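Local coordinates for putative peptidase (Parabacteroides merdae, PDB 4L8K), which is a putative serine-type peptidase of family S41 from a gut bacterium, probably hydrolysing peptide bonds, its substrate not established, at residues Ser130-Asn135 / Asp166-Arg171; Thr179-Tyr184 / Pro196-Leu201; Thr239-Arg244 / Thr286-Thr291. One frame throughout, in Å; residues are numbered along the deposited sequence. Where two conformers were deposited one is given.

Contact 1. Residues Ser130-Asn135 / Asp166-Arg171; sequences SGVGEN and DRIASR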
ATOM      1  N   SER A 130       0.382  -7.273  12.164  1.00 28.34           N
ATOM      2  CA  SER A 130       1.267  -7.954  13.098  1.00 27.68           C
ATOM      3  C   SER A 130       2.109  -6.877  13.767  1.00 29.27           C
ATOM      4  O   SER A 130       2.954  -6.260  13.124  1.00 29.26           O
ATOM      5  CB  SER A 130       2.112  -8.998  12.369  1.00 30.87           C
ATOM      6  OG  SER A 130       2.520 -10.015  13.267  1.00 47.38           O
ATOM      7  N   GLY A 131       1.802  -6.609  15.026  1.00 24.47           N
ATOM      8  CA  GLY A 131       2.433  -5.582  15.840  1.00 23.52           C
ATOM      9  C   GLY A 131       3.929  -5.623  16.047  1.00 27.53           C
ATOM     10  O   GLY A 131       4.557  -6.690  16.103  1.00 27.37           O
ATOM     11  N   VAL A 132       4.491  -4.424  16.213  1.00 23.01           N
ATOM     12  CA  VAL A 132       5.913  -4.218  16.474  1.00 22.98           C
ATOM     13  C   VAL A 132       5.972  -3.274  17.669  1.00 26.22           C
ATOM     14  O   VAL A 132       5.366  -2.214  17.632  1.00 27.47           O
ATOM     15  CB  VAL A 132       6.686  -3.721  15.192  1.00 25.79           C
ATOM     16  CG1 VAL A 132       8.007  -3.096  15.521  1.00 25.38           C
ATOM     17  CG2 VAL A 132       6.909  -4.859  14.213  1.00 25.25           C
ATOM     18  N   GLY A 133       6.628  -3.696  18.741  1.00 21.61           N
ATOM     19  CA  GLY A 133       6.805  -2.869  19.934  1.00 20.86           C
ATOM     20  C   GLY A 133       8.059  -2.016  19.843  1.00 25.12           C
ATOM     21  O   GLY A 133       8.862  -2.187  18.917  1.00 24.93           O
ATOM     22  N   GLU A 134       8.218  -1.075  20.787  1.00 21.83           N
ATOM     23  CA  GLU A 134       9.363  -0.162  20.858  1.00 23.19           C
ATOM     24  C   GLU A 134      10.665  -0.925  21.129  1.00 28.35           C
ATOM     25  O   GLU A 134      11.699  -0.575  20.562  1.00 25.52           O
ATOM     26  CB  GLU A 134       9.165   0.935  21.935  1.00 24.76           C
ATOM     27  CG  GLU A 134       7.913   1.789  21.779  1.00 28.41           C
ATOM     28  CD  GLU A 134       7.827   2.762  20.611  1.00 44.37           C
ATOM     29  OE1 GLU A 134       8.738   2.794  19.745  1.00 23.72           O
ATOM     30  OE2 GLU A 134       6.811   3.491  20.558  1.00 37.40           O
ATOM     31  N   ASN A 135      10.606  -1.973  21.986  1.00 27.94           N
ATOM     32  CA  ASN A 135      11.763  -2.817  22.317  1.00 27.21           C
ATOM     33  C   ASN A 135      12.149  -3.662  21.109  1.00 26.88           C
ATOM     34  O   ASN A 135      13.327  -3.723  20.787  1.00 26.57           O
ATOM     35  CB  ASN A 135      11.502  -3.684  23.558  1.00 29.06           C
ATOM     36  CG  ASN A 135      11.393  -2.902  24.849  1.00 42.27           C
ATOM     37  OD1 ASN A 135      11.930  -1.826  25.017  1.00 31.47           O
ATOM     38  ND2 ASN A 135      10.719  -3.442  25.815  1.00 46.64           N
ATOM     39  N   ASP A 166       3.148   4.484  11.873  1.00 21.31           N
ATOM     40  CA  ASP A 166       3.721   5.678  12.521  0.50 21.91           C
ATOM     41  C   ASP A 166       4.885   5.345  13.440  1.00 25.50           C
ATOM     42  O   ASP A 166       5.863   6.087  13.464  1.00 24.23           O
ATOM     43  CB  ASP A 166       2.650   6.431  13.340  0.50 24.39           C
ATOM     44  CG  ASP A 166       2.038   7.621  12.635  0.50 33.76           C
ATOM     45  OD1 ASP A 166       1.694   7.494  11.435  0.50 34.22           O
ATOM     46  OD2 ASP A 166       1.838   8.652  13.293  0.50 39.77           O
ATOM     47  N   ARG A 167       4.789   4.243  14.201  1.00 23.82           N
ATOM     48  CA  ARG A 167       5.824   3.810  15.145  1.00 24.39           C
ATOM     49  C   ARG A 167       7.120   3.429  14.416  1.00 27.67           C
ATOM     50  O   ARG A 167       8.191   3.802  14.875  1.00 27.56           O
ATOM     51  CB  ARG A 167       5.311   2.626  15.990  1.00 26.64           C
ATOM     52  CG  ARG A 167       6.284   2.160  17.061  1.00 33.18           C
ATOM     53  CD  ARG A 167       5.697   1.013  17.841  1.00 29.74           C
ATOM     54  NE  ARG A 167       4.718   1.479  18.829  1.00 28.26           N
ATOM     55  CZ  ARG A 167       3.890   0.702  19.521  1.00 29.72           C
ATOM     56  NH1 ARG A 167       3.900  -0.619  19.351  1.00 26.69           N
ATOM     57  NH2 ARG A 167       3.024   1.235  20.358  1.00 24.23           N
ATOM     58  N   ILE A 168       7.028   2.707  13.288  1.00 23.67           N
ATOM     59  CA  ILE A 168       8.229   2.333  12.522  1.00 21.77           C
ATOM     60  C   ILE A 168       8.804   3.582  11.813  1.00 22.96           C
ATOM     61  O   ILE A 168       9.964   3.893  12.030  1.00 20.58           O
ATOM     62  CB  ILE A 168       7.988   1.153  11.539  1.00 24.20           C
ATOM     63  CG1 ILE A 168       7.617  -0.126  12.313  1.00 24.78           C
ATOM     64  CG2 ILE A 168       9.223   0.899  10.672  1.00 25.67           C
ATOM     65  CD1 ILE A 168       6.733  -1.097  11.456  1.00 27.64           C
ATOM     66  N   ALA A 169       7.983   4.321  11.034  1.00 21.07           N
ATOM     67  CA  ALA A 169       8.419   5.508  10.271  1.00 20.57           C
ATOM     68  C   ALA A 169       9.106   6.567  11.130  1.00 23.90           C
ATOM     69  O   ALA A 169      10.081   7.171  10.669  1.00 23.86           O
ATOM     70  CB  ALA A 169       7.240   6.126   9.539  1.00 21.10           C
ATOM     71  N   SER A 170       8.615   6.782  12.367  1.00 19.54           N
ATOM     72  CA  SER A 170       9.147   7.788  13.297  1.00 19.90           C
ATOM     73  C   SER A 170      10.617   7.495  13.740  1.00 26.54           C
ATOM     74  O   SER A 170      11.300   8.414  14.200  1.00 27.49           O
ATOM     75  CB  SER A 170       8.225   7.953  14.504  1.00 21.75           C
ATOM     76  OG  SER A 170       8.232   6.794  15.317  1.00 28.56           O
ATOM     77  N   ARG A 171      11.113   6.251  13.515  1.00 24.09           N
ATOM     78  CA  ARG A 171      12.481   5.824  13.811  1.00 23.73           C
ATOM     79  C   ARG A 171      13.484   6.288  12.753  1.00 29.98           C
ATOM     80  O   ARG A 171      14.682   6.158  12.961  1.00 32.85           O
ATOM     81  CB  ARG A 171      12.565   4.293  13.938  1.00 22.95           C
ATOM     82  CG  ARG A 171      11.715   3.698  15.063  1.00 30.80           C
ATOM     83  CD  ARG A 171      12.119   4.254  16.421  1.00 32.20           C
ATOM     84  NE  ARG A 171      11.491   3.528  17.519  1.00 24.39           N
ATOM     85  CZ  ARG A 171      12.103   2.612  18.257  1.00 32.35           C
ATOM     86  NH1 ARG A 171      13.379   2.335  18.054  1.00 17.17           N
ATOM     87  NH2 ARG A 171      11.449   1.988  19.228  1.00 30.11           N
TER
HETATM   88  O   HOH W   1       8.808   4.468  17.483  1.00 36.03           O

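Contact 2. Residues Thr179-Tyr184 / Pro196-Leu201; sequences TGYTQY and PNPVYL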
ATOM      1  N   THR A 179       4.069  15.082   6.415  1.00 23.71           N
ATOM      2  CA  THR A 179       4.095  13.776   5.726  1.00 22.74           C
ATOM      3  C   THR A 179       3.208  13.774   4.482  1.00 26.36           C
ATOM      4  O   THR A 179       3.374  12.946   3.586  1.00 25.40           O
ATOM      5  CB  THR A 179       3.686  12.637   6.681  1.00 24.95           C
ATOM      6  OG1 THR A 179       2.297  12.739   7.004  1.00 28.04           O
ATOM      7  CG2 THR A 179       4.539  12.582   7.934  1.00 12.28           C
ATOM      8  N   GLY A 180       2.280  14.714   4.443  1.00 23.11           N
ATOM      9  CA  GLY A 180       1.333  14.862   3.357  1.00 21.27           C
ATOM     10  C   GLY A 180       0.059  15.476   3.866  1.00 24.36           C
ATOM     11  O   GLY A 180       0.064  16.179   4.889  1.00 21.22           O
ATOM     12  N   TYR A 181      -1.033  15.229   3.131  1.00 22.53           N
ATOM     13  CA  TYR A 181      -2.343  15.803   3.409  1.00 23.89           C
ATOM     14  C   TYR A 181      -3.455  14.790   3.269  1.00 31.96           C
ATOM     15  O   TYR A 181      -3.321  13.801   2.533  1.00 30.11           O
ATOM     16  CB  TYR A 181      -2.643  16.970   2.421  1.00 24.90           C
ATOM     17  CG  TYR A 181      -1.629  18.094   2.424  1.00 26.74           C
ATOM     18  CD1 TYR A 181      -0.497  18.041   1.619  1.00 27.40           C
ATOM     19  CD2 TYR A 181      -1.850  19.263   3.160  1.00 28.55           C
ATOM     20  CE1 TYR A 181       0.444  19.072   1.619  1.00 28.69           C
ATOM     21  CE2 TYR A 181      -0.928  20.313   3.147  1.00 29.43           C
ATOM     22  CZ  TYR A 181       0.223  20.207   2.379  1.00 35.84           C
ATOM     23  OH  TYR A 181       1.127  21.236   2.343  1.00 35.82           O
ATOM     24  N   THR A 182      -4.593  15.083   3.927  1.00 32.59           N
ATOM     25  CA  THR A 182      -5.827  14.302   3.794  1.00 33.42           C
ATOM     26  C   THR A 182      -6.947  15.264   3.405  1.00 39.86           C
ATOM     27  O   THR A 182      -6.912  16.435   3.765  1.00 41.00           O
ATOM     28  CB  THR A 182      -6.170  13.482   5.065  1.00 40.21           C
ATOM     29  OG1 THR A 182      -6.310  14.357   6.190  1.00 44.03           O
ATOM     30  CG2 THR A 182      -5.132  12.385   5.372  1.00 36.62           C
ATOM     31  N   GLN A 183      -7.910  14.773   2.642  1.00 38.05           N
ATOM     32  CA  GLN A 183      -9.127  15.472   2.231  1.00 38.75           C
ATOM     33  C   GLN A 183     -10.282  14.573   2.541  1.00 44.87           C
ATOM     34  O   GLN A 183     -10.102  13.365   2.510  1.00 42.36           O
ATOM     35  CB  GLN A 183      -9.115  15.770   0.726  1.00 39.82           C
ATOM     36  CG  GLN A 183      -8.141  16.824   0.299  1.00 48.58           C
ATOM     37  CD  GLN A 183      -8.398  17.198  -1.129  1.00 53.05           C
ATOM     38  OE1 GLN A 183      -7.964  16.520  -2.053  1.00 42.27           O
ATOM     39  NE2 GLN A 183      -9.106  18.295  -1.344  1.00 46.14           N
ATOM     40  N   TYR A 184     -11.463  15.104   2.812  1.00 45.46           N
ATOM     41  CA  TYR A 184     -12.581  14.194   3.000  1.00 46.74           C
ATOM     42  C   TYR A 184     -13.785  14.730   2.225  1.00 48.64           C
ATOM     43  O   TYR A 184     -13.847  15.923   1.908  1.00 47.18           O
ATOM     44  CB  TYR A 184     -12.872  13.882   4.478  1.00 50.55           C
ATOM     45  CG  TYR A 184     -13.435  15.011   5.311  1.00 57.11           C
ATOM     46  CD1 TYR A 184     -12.596  15.853   6.035  1.00 59.84           C
ATOM     47  CD2 TYR A 184     -14.810  15.157   5.480  1.00 59.96           C
ATOM     48  CE1 TYR A 184     -13.112  16.853   6.861  1.00 62.88           C
ATOM     49  CE2 TYR A 184     -15.337  16.158   6.293  1.00 62.87           C
ATOM     50  CZ  TYR A 184     -14.484  17.004   6.984  1.00 73.44           C
ATOM     51  OH  TYR A 184     -15.005  18.008   7.770  1.00 80.63           O
ATOM     52  N   PRO A 196      -7.125  20.429   1.689  1.00 39.33           N
ATOM     53  CA  PRO A 196      -6.101  19.479   2.190  1.00 36.84           C
ATOM     54  C   PRO A 196      -5.656  19.790   3.619  1.00 38.17           C
ATOM     55  O   PRO A 196      -5.305  20.922   3.930  1.00 39.12           O
ATOM     56  CB  PRO A 196      -4.955  19.642   1.195  1.00 38.08           C
ATOM     57  CG  PRO A 196      -5.622  20.142  -0.065  1.00 44.02           C
ATOM     58  CD  PRO A 196      -6.699  21.049   0.414  1.00 40.99           C
ATOM     59  N   ASN A 197      -5.795  18.813   4.511  1.00 32.77           N
ATOM     60  CA  ASN A 197      -5.420  18.959   5.912  1.00 33.22           C
ATOM     61  C   ASN A 197      -4.000  18.397   6.130  1.00 36.52           C
ATOM     62  O   ASN A 197      -3.780  17.205   5.898  1.00 35.79           O
ATOM     63  CB  ASN A 197      -6.437  18.267   6.835  1.00 34.33           C
ATOM     64  CG  ASN A 197      -6.047  18.354   8.293  1.00 52.74           C
ATOM     65  OD1 ASN A 197      -6.062  19.426   8.893  1.00 53.06           O
ATOM     66  ND2 ASN A 197      -5.589  17.255   8.864  1.00 39.99           N
ATOM     67  N   PRO A 198      -3.034  19.230   6.580  1.00 33.03           N
ATOM     68  CA  PRO A 198      -1.659  18.725   6.784  1.00 31.37           C
ATOM     69  C   PRO A 198      -1.536  17.707   7.920  1.00 33.91           C
ATOM     70  O   PRO A 198      -2.130  17.867   8.986  1.00 35.29           O
ATOM     71  CB  PRO A 198      -0.851  19.990   7.096  1.00 32.97           C
ATOM     72  CG  PRO A 198      -1.828  20.935   7.653  1.00 37.97           C
ATOM     73  CD  PRO A 198      -3.127  20.670   6.911  1.00 34.25           C
ATOM     74  N   VAL A 199      -0.759  16.656   7.674  1.00 27.04           N
ATOM     75  CA  VAL A 199      -0.493  15.600   8.635  1.00 24.73           C
ATOM     76  C   VAL A 199       1.012  15.654   8.921  1.00 30.67           C
ATOM     77  O   VAL A 199       1.812  15.713   7.993  1.00 30.50           O
ATOM     78  CB  VAL A 199      -0.981  14.201   8.136  1.00 24.85           C
ATOM     79  CG1 VAL A 199      -0.699  13.116   9.173  1.00 23.87           C
ATOM     80  CG2 VAL A 199      -2.460  14.219   7.787  1.00 24.21           C
ATOM     81  N   TYR A 200       1.389  15.675  10.203  1.00 27.42           N
ATOM     82  CA  TYR A 200       2.794  15.728  10.614  1.00 26.34           C
ATOM     83  C   TYR A 200       3.206  14.485  11.381  1.00 29.27           C
ATOM     84  O   TYR A 200       2.363  13.839  11.983  1.00 30.23           O
ATOM     85  CB  TYR A 200       3.055  16.965  11.498  1.00 27.26           C
ATOM     86  CG  TYR A 200       2.757  18.276  10.812  1.00 27.94           C
ATOM     87  CD1 TYR A 200       3.737  18.939  10.084  1.00 28.82           C
ATOM     88  CD2 TYR A 200       1.490  18.856  10.886  1.00 29.44           C
ATOM     89  CE1 TYR A 200       3.461  20.132   9.422  1.00 28.63           C
ATOM     90  CE2 TYR A 200       1.206  20.056  10.234  1.00 30.88           C
ATOM     91  CZ  TYR A 200       2.196  20.690   9.506  1.00 39.13           C
ATOM     92  OH  TYR A 200       1.922  21.880   8.883  1.00 47.18           O
ATOM     93  N   LEU A 201       4.505  14.178  11.384  1.00 24.13           N
ATOM     94  CA  LEU A 201       5.090  13.073  12.137  1.00 23.34           C
ATOM     95  C   LEU A 201       6.334  13.593  12.883  1.00 29.15           C
ATOM     96  O   LEU A 201       7.136  14.347  12.322  1.00 29.32           O
ATOM     97  CB  LEU A 201       5.430  11.872  11.240  1.00 22.12           C
ATOM     98  CG  LEU A 201       5.918  10.557  11.924  1.00 26.18           C
ATOM     99  CD1 LEU A 201       4.845   9.934  12.819  1.00 26.27           C
ATOM    100  CD2 LEU A 201       6.347   9.532  10.890  1.00 24.34           C
TER

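Contact 3. Residues Thr239-Arg244 / Thr286-Thr291; sequences TVMGDR and TAVAIT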
ATOM      1  N   THR A 239      15.944   5.229  -0.015  1.00 19.88           N
ATOM      2  CA  THR A 239      15.709   4.925  -1.423  1.00 20.15           C
ATOM      3  C   THR A 239      14.612   3.857  -1.459  1.00 21.72           C
ATOM      4  O   THR A 239      14.695   2.880  -0.715  1.00 20.53           O
ATOM      5  CB  THR A 239      16.976   4.471  -2.155  1.00 24.28           C
ATOM      6  OG1 THR A 239      17.999   5.437  -1.962  1.00 27.63           O
ATOM      7  CG2 THR A 239      16.734   4.252  -3.649  1.00 21.11           C
ATOM      8  N   VAL A 240      13.582   4.061  -2.275  1.00 16.74           N
ATOM      9  CA  VAL A 240      12.515   3.093  -2.480  1.00 14.77           C
ATOM     10  C   VAL A 240      12.849   2.333  -3.766  1.00 20.70           C
ATOM     11  O   VAL A 240      13.154   2.933  -4.796  1.00 20.56           O
ATOM     12  CB  VAL A 240      11.088   3.721  -2.507  1.00 17.25           C
ATOM     13  CG1 VAL A 240      10.018   2.635  -2.731  1.00 16.00           C
ATOM     14  CG2 VAL A 240      10.808   4.488  -1.211  1.00 16.11           C
HETATM   15  N   MSE A 241      12.812   1.000  -3.695  1.00 18.55           N
HETATM   16  CA  MSE A 241      13.172   0.169  -4.831  1.00 16.86           C
HETATM   17  C   MSE A 241      12.151  -0.964  -5.044  1.00 18.15           C
HETATM   18  O   MSE A 241      11.599  -1.479  -4.090  1.00 17.81           O
HETATM   19  CB  MSE A 241      14.580  -0.378  -4.564  1.00 18.41           C
HETATM   20  CG  MSE A 241      15.088  -1.383  -5.588  1.00 24.51           C
HETATM   21 SE   MSE A 241      16.886  -1.937  -5.153  0.75 31.05          SE
HETATM   22  CE  MSE A 241      17.832  -0.326  -5.191  1.00 25.76           C
ATOM     23  N   GLY A 242      11.969  -1.360  -6.298  1.00 15.88           N
ATOM     24  CA  GLY A 242      11.091  -2.452  -6.669  1.00 16.29           C
ATOM     25  C   GLY A 242      10.070  -2.012  -7.692  1.00 22.83           C
ATOM     26  O   GLY A 242      10.429  -1.539  -8.776  1.00 22.66           O
ATOM     27  N   ASP A 243       8.797  -2.129  -7.343  1.00 19.97           N
ATOM     28  CA  ASP A 243       7.725  -1.768  -8.268  1.00 19.51           C
ATOM     29  C   ASP A 243       6.753  -0.785  -7.613  1.00 23.33           C
ATOM     30  O   ASP A 243       6.800  -0.546  -6.390  1.00 22.22           O
ATOM     31  CB  ASP A 243       6.984  -3.045  -8.723  1.00 21.38           C
ATOM     32  CG  ASP A 243       6.164  -2.940 -10.014  1.00 33.56           C
ATOM     33  OD1 ASP A 243       6.194  -1.856 -10.666  1.00 32.43           O
ATOM     34  OD2 ASP A 243       5.486  -3.929 -10.364  1.00 42.14           O
ATOM     35  N   ARG A 244       5.896  -0.190  -8.453  1.00 20.30           N
ATOM     36  CA  ARG A 244       4.871   0.753  -8.008  0.50 20.02           C
ATOM     37  C   ARG A 244       4.009   0.069  -6.934  1.00 22.79           C
ATOM     38  O   ARG A 244       3.658  -1.116  -7.072  1.00 21.77           O
ATOM     39  CB  ARG A 244       4.026   1.223  -9.212  0.50 19.24           C
ATOM     40  CG  ARG A 244       2.928   2.252  -8.916  0.50 26.83           C
ATOM     41  CD  ARG A 244       2.221   2.628 -10.218  0.50 27.36           C
ATOM     42  NE  ARG A 244       1.113   3.583 -10.071  0.50 32.15           N
ATOM     43  CZ  ARG A 244       1.247   4.896  -9.876  0.50 38.16           C
ATOM     44  NH1 ARG A 244       2.448   5.435  -9.725  0.50 24.93           N
ATOM     45  NH2 ARG A 244       0.177   5.670  -9.802  0.50 25.79           N
ATOM     46  N   THR A 286      13.929   3.643  -7.772  1.00 22.43           N
ATOM     47  CA  THR A 286      14.617   2.773  -8.709  1.00 22.78           C
ATOM     48  C   THR A 286      13.726   1.583  -8.994  1.00 25.60           C
ATOM     49  O   THR A 286      13.456   0.786  -8.093  1.00 23.41           O
ATOM     50  CB  THR A 286      16.001   2.343  -8.157  1.00 30.37           C
ATOM     51  OG1 THR A 286      16.725   3.508  -7.768  1.00 34.13           O
ATOM     52  CG2 THR A 286      16.820   1.540  -9.180  1.00 23.45           C
ATOM     53  N   ALA A 287      13.266   1.470 -10.251  1.00 23.30           N
ATOM     54  CA  ALA A 287      12.441   0.352 -10.673  1.00 23.03           C
ATOM     55  C   ALA A 287      13.334  -0.895 -10.865  1.00 26.32           C
ATOM     56  O   ALA A 287      14.321  -0.841 -11.597  1.00 26.00           O
ATOM     57  CB  ALA A 287      11.696   0.699 -11.964  1.00 23.81           C
ATOM     58  N   VAL A 288      13.027  -1.984 -10.138  1.00 21.88           N
ATOM     59  CA  VAL A 288      13.743  -3.261 -10.203  1.00 21.68           C
ATOM     60  C   VAL A 288      12.679  -4.358 -10.198  1.00 23.75           C
ATOM     61  O   VAL A 288      11.772  -4.330  -9.367  1.00 22.99           O
ATOM     62  CB  VAL A 288      14.842  -3.490  -9.097  1.00 25.43           C
ATOM     63  CG1 VAL A 288      15.626  -4.774  -9.364  1.00 25.96           C
ATOM     64  CG2 VAL A 288      15.815  -2.320  -8.991  1.00 24.88           C
ATOM     65  N   ALA A 289      12.786  -5.310 -11.125  1.00 19.32           N
ATOM     66  CA  ALA A 289      11.880  -6.451 -11.245  1.00 19.36           C
ATOM     67  C   ALA A 289      12.648  -7.744 -11.067  1.00 24.97           C
ATOM     68  O   ALA A 289      13.763  -7.852 -11.586  1.00 26.75           O
ATOM     69  CB  ALA A 289      11.179  -6.448 -12.626  1.00 19.95           C
ATOM     70  N   ILE A 290      12.053  -8.741 -10.375  1.00 20.73           N
ATOM     71  CA  ILE A 290      12.677 -10.071 -10.254  1.00 19.56           C
ATOM     72  C   ILE A 290      12.712 -10.698 -11.675  1.00 24.27           C
ATOM     73  O   ILE A 290      11.708 -10.696 -12.381  1.00 23.14           O
ATOM     74  CB  ILE A 290      12.000 -10.985  -9.197  1.00 21.24           C
ATOM     75  CG1 ILE A 290      12.153 -10.359  -7.778  1.00 20.00           C
ATOM     76  CG2 ILE A 290      12.607 -12.425  -9.230  1.00 21.07           C
ATOM     77  CD1 ILE A 290      11.517 -11.181  -6.662  1.00 25.26           C
ATOM     78  N   THR A 291      13.901 -11.134 -12.104  1.00 21.83           N
ATOM     79  CA  THR A 291      14.069 -11.702 -13.434  1.00 22.00           C
ATOM     80  C   THR A 291      13.909 -13.206 -13.411  1.00 23.25           C
ATOM     81  O   THR A 291      14.156 -13.845 -12.385  1.00 22.57           O
ATOM     82  CB  THR A 291      15.409 -11.298 -14.028  1.00 24.49           C
ATOM     83  OG1 THR A 291      16.441 -11.896 -13.256  1.00 23.07           O
ATOM     84  CG2 THR A 291      15.579  -9.794 -14.083  1.00 21.89           C
TER

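Contact 1. Residues Ser130-Asn135 / Asp166-Arg171
Arg167 and Arg171, four residues apart, reach to Glu134 and to the carbonyls of Val132 and Glu134, around the start of helix 134-143. Arg167 illustrates how a long side chain can serve several partners in sequence. Its CB starts out toward the other segment, and CG, anti to the backbone N (chi1 -176°), passes the carboxylate, 3.7 Å from Glu134 OE1 and about as far from OE2. CD comes within 3.3 Å of Val132 O before the chain bends at chi3 (-78°). Beyond the bend, NE makes a long salt bridge of 3.4 Å to Glu134 OE2, which lies oblique to the guanidinium. At the tip, NH1 donates a nearly straight bond of 2.8 Å (163°) to Val132 O, with that oxygen in the plane of the guanidinium, while Gly133 CA sits obliquely nearby. Arg171 grips Glu134 differently: carboxylate and guanidinium are nearly coplanar, and NH2 bonds both the anti lone pair of OE1, at 2.9 Å, and Glu134 O, also at 2.9 Å. A water ties the group together, donating to OE1 and to Arg167 O and accepting from Arg171 NE. Farther out, Arg171 NH1 forms a salt bridge to Asp138 and a hydrogen bond to Thr207 O. Away from the charges Val132 CG1 meets Ile168 CG1 at 4.4 Å, and both side chains touch Tyr125 of strand 120-125. Replacing Arg167 by an alanine is likely to leave Val132 O without its charged donor and Glu134 OE2 without this arginine partner. With two arginines facing Glu134 and a further carboxylate engaging Arg171, the network is likely to hold Glu134 ionised while joining two helices of the peptidase domain through both side-chain and main-chain acceptors.

Contact 2. Residues Thr179-Tyr184 / Pro196-Leu201
Thr179-Thr182 and Asn197-Leu201 form the antiparallel arms of a beta-hairpin with a long connection, an example of how one hairpin can be tight along its backbone and at one end yet open to solvent on its flanks. Two hydrogen-bonded pairs, Gly180 with Val199 and Thr182 with Asn197, bracket the non-hydrogen-bonded pair Tyr181 with Pro198, a place where proline's missing N-H costs no bond between the arms. The bond from Asn197 N to Thr182 O, at 2.7 Å, is almost straight. Tyr181 CG is anti to its carbonyl carbon (chi1 -57°), which carries the ring across to the other arm, which it meets obliquely: CD2 rests 3.7 Å from Pro196 CB, and CE2 lies 4.0 Å from Pro198 CB. Leu271 of strand 270-271, the neighbour on the other side of strand 177-182, touches both Tyr181 and Pro196.

The flank carrying Thr182, Asn197 and Val199 is looser. There Thr182 CG2 and Val199 CG2 meet at 4.0 Å, and the exposed Asn197 lies alongside Thr182, pointing the same way.

Packing tightens again beside helix 162-169, which Leu201 touches. Thr179 OG1 bonds a bound methylpentanediol, probably from the crystallisation liquor, while Thr179 CG2 is pressed against Leu201 CB at 3.5 Å, closer than carbons usually pack.

Contact 3. Residues Thr239-Arg244 / Thr286-Thr291
Met241 and Gly242 pair in parallel with Thr286 and Ala287, joining the short edge strand 286-287 to strand 238-242 of the mixed sheet in this ClpP/crotonase-type domain. The example shows how little backbone is needed to add a strand. Thr286 N donates to Val240 O at 3.2 Å, and Thr286 O receives Gly242 N at the same length, 3.2 Å. The third bond, from Val288 N to Gly242 O, measures 3.0 Å and carries the pairing one residue past the edge strand. Gly242 CA also makes a CA-H...O contact of 3.4 Å to Val288 O. Gly242 has backbone angles at which a CB would collide with the carbonyl oxygen of Met241, consistent with the glycine found there.

Among the side chains, Met241, present as selenomethionine, makes the apolar contact with Val288. CG stands anti to the backbone N (chi1 174°) and meets Val288 CG2 at 3.6 Å; the bend at chi3 comes farther out, with SE still 4.0 Å from that methyl. Thr239 CG2 only brushes Thr286 OG1, at 4.2 Å.

Helix 301-311 backs this patch, Ala305, Ala306 and Leu309 touching Met241 and Ile302 touching Val288. On the other flank strand 213-217 bonds the backbones of Thr239, Met241 and Asp243. A carboxylate joins in from the residue just before strand 286-287, where Asp285 OD2 accepts from Val240 N.

The chemistry is thus divided. Main-chain bonds set the register of the edge strand, the selenomethionine and Val288 pack together against helix 301-311, and the Asp285 side chain takes a main-chain N-H of strand 238-242, so that backbone and carboxylate both tie this strand to the chain entering its neighbour.

The three contacts follow one another along the chain, all within the family S41 range, and show one domain being assembled from different kinds of joint. Contacts 1 and 2 have centres 21 Å apart yet touch directly: Leu201 of the hairpin packs on helix 162-169, its CD2 lying 3.8 Å from Ala169 CB. Contact 3 stands apart, its centre 24 Å from that of contact 1 and 27 Å from that of contact 2, with nearest atoms about 11 and 12 Å away. It shares the seven-stranded mixed sheet with strand 120-125, against which contact 1 packs, whereas contact 2 belongs to a separate small sheet, where methylpentanediol is bound.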